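Side-chain contact in photosystem II extrinsic protein V (Arthrospira maxima, PDB 1F1C), which probably helps stabilise the oxygen-evolving complex of photosystem II and protect it against heat-induced inactivation, as an extrinsic, lumenal heme c subunit: residues 103-106 and 107-111. Numbering follows the deposited sequence.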
loop_
_atom_site.group_PDB
_atom_site.type_symbol
_atom_site.label_atom_id
_atom_site.label_comp_id
_atom_site.label_asym_id
_atom_site.label_seq_id
_atom_site.Cartn_x
_atom_site.Cartn_y
_atom_site.Cartn_z
ATOM N N ARG A 103 -12.576 4.662 8.655
ATOM C CA ARG A 103 -13.924 4.141 8.867
ATOM C C ARG A 103 -15.002 5.195 9.114
ATOM O O ARG A 103 -16.140 5.027 8.685
ATOM C CB ARG A 103 -13.920 3.133 10.020
ATOM C CG ARG A 103 -13.135 1.864 9.723
ATOM C CD ARG A 103 -13.253 0.857 10.856
ATOM N NE ARG A 103 -12.690 1.365 12.105
ATOM N N ASN A 104 -14.647 6.280 9.794
ATOM C CA ASN A 104 -15.620 7.329 10.083
ATOM C C ASN A 104 -15.390 8.607 9.283
ATOM O O ASN A 104 -15.915 9.669 9.632
ATOM C CB ASN A 104 -15.611 7.662 11.579
ATOM C CG ASN A 104 -16.017 6.485 12.437
ATOM O OD1 ASN A 104 -17.026 5.826 12.167
ATOM N ND2 ASN A 104 -15.240 6.216 13.484
ATOM N N ILE A 105 -14.610 8.515 8.214
ATOM C CA ILE A 105 -14.336 9.691 7.404
ATOM C C ILE A 105 -15.517 10.006 6.500
ATOM O O ILE A 105 -16.032 9.131 5.800
ATOM C CB ILE A 105 -13.075 9.501 6.541
ATOM C CG1 ILE A 105 -11.870 9.184 7.436
ATOM C CG2 ILE A 105 -12.804 10.759 5.740
ATOM C CD1 ILE A 105 -11.548 10.252 8.471
ATOM N N SER A 106 -15.939 11.263 6.526
ATOM C CA SER A 106 -17.055 11.720 5.712
ATOM C C SER A 106 -16.556 12.680 4.641
ATOM O O SER A 106 -15.433 13.185 4.725
ATOM C CB SER A 106 -18.081 12.446 6.582
ATOM O OG SER A 106 -17.530 13.636 7.114
ATOM N N GLU A 107 -17.400 12.925 3.643
ATOM C CA GLU A 107 -17.082 13.843 2.557
ATOM C C GLU A 107 -16.618 15.178 3.120
ATOM O O GLU A 107 -15.679 15.784 2.605
ATOM C CB GLU A 107 -18.316 14.072 1.685
ATOM C CG GLU A 107 -18.665 12.892 0.807
ATOM C CD GLU A 107 -17.679 12.724 -0.319
ATOM O OE1 GLU A 107 -17.760 11.705 -1.033
ATOM O OE2 GLU A 107 -16.826 13.622 -0.492
ATOM N N ASP A 108 -17.285 15.636 4.175
ATOM C CA ASP A 108 -16.928 16.895 4.807
ATOM C C ASP A 108 -15.461 16.885 5.214
ATOM O O ASP A 108 -14.744 17.872 5.011
ATOM C CB ASP A 108 -17.805 17.131 6.034
ATOM C CG ASP A 108 -19.230 17.498 5.665
ATOM O OD1 ASP A 108 -19.451 18.634 5.197
ATOM O OD2 ASP A 108 -20.130 16.646 5.835
ATOM N N ASP A 109 -15.018 15.761 5.782
ATOM C CA ASP A 109 -13.633 15.625 6.213
ATOM C C ASP A 109 -12.708 15.633 5.012
ATOM O O ASP A 109 -11.648 16.253 5.044
ATOM C CB ASP A 109 -13.418 14.326 6.989
ATOM C CG ASP A 109 -14.295 14.227 8.210
ATOM O OD1 ASP A 109 -14.276 15.152 9.053
ATOM O OD2 ASP A 109 -15.005 13.213 8.326
ATOM N N LEU A 110 -13.112 14.943 3.953
ATOM C CA LEU A 110 -12.307 14.875 2.747
ATOM C C LEU A 110 -12.101 16.261 2.185
ATOM O O LEU A 110 -11.018 16.605 1.708
ATOM C CB LEU A 110 -12.983 13.972 1.714
ATOM C CG LEU A 110 -12.383 12.567 1.607
ATOM C CD1 LEU A 110 -11.823 12.116 2.948
ATOM C CD2 LEU A 110 -13.447 11.601 1.104
ATOM N N TYR A 111 -13.158 17.050 2.262
ATOM C CA TYR A 111 -13.159 18.427 1.790
ATOM C C TYR A 111 -12.187 19.271 2.635
ATOM O O TYR A 111 -11.443 20.104 2.103
ATOM C CB TYR A 111 -14.588 18.970 1.907
ATOM C CG TYR A 111 -14.754 20.453 1.644
ATOM C CD1 TYR A 111 -14.953 20.936 0.349
ATOM C CD2 TYR A 111 -14.784 21.370 2.705
ATOM C CE1 TYR A 111 -15.195 22.303 0.118
ATOM C CE2 TYR A 111 -15.019 22.727 2.486
ATOM C CZ TYR A 111 -15.229 23.184 1.194
ATOM O OH TYR A 111 -15.516 24.513 0.990
#
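With CG of D109 anti to its own carbonyl carbon (chi1 -59°) and OG of S106 set between its backbone N and carbonyl carbon (chi1 65°), carboxylate and hydroxyl meet at the first turn of helix 107-124, a worked example of how polar and apolar caps combine at a helix N-terminus. S106 is the N-cap, and D109 reaches back to it from the third helical position. D109 OD2 takes S106 N at 2.8 Å on its anti lone pair, nearly straight at 167°. The same oxygen accepts S106 OG, also at 2.8 Å, which arrives from above the carboxylate plane. The amide bond is the half of a capping box that the N3 side chain supplies; the serine hydroxyl donates to the same carboxylate. L110 N donates to S106 O at 3.0 Å, the i to i+4 backbone bond running from the cap into the first turn. Replacing D109 with an alanine removes the carboxylate, and the S106 amide and hydroxyl would probably lose their shared acceptor, the hydroxyl being set free to turn. The acidic charge probably suits the helix dipole.

I105, just ahead of the cap, and L110 supply the apolar counterpart, a hydrophobic staple. Their side chains meet at about a right angle, CG2 of I105 pressed to CD1 of L110 at 3.3 Å, a close fit for two methyl groups. I105 also packs on V30 of helix 21-34, as D109 does, while the side chain of L110 rests on I74 of helix 67-75 and comes to about 6 Å from the heme. From helix 67-75 K75 forms a salt bridge with E107, so the capped start of helix 107-124 is joined to helices 21-34 and 67-75.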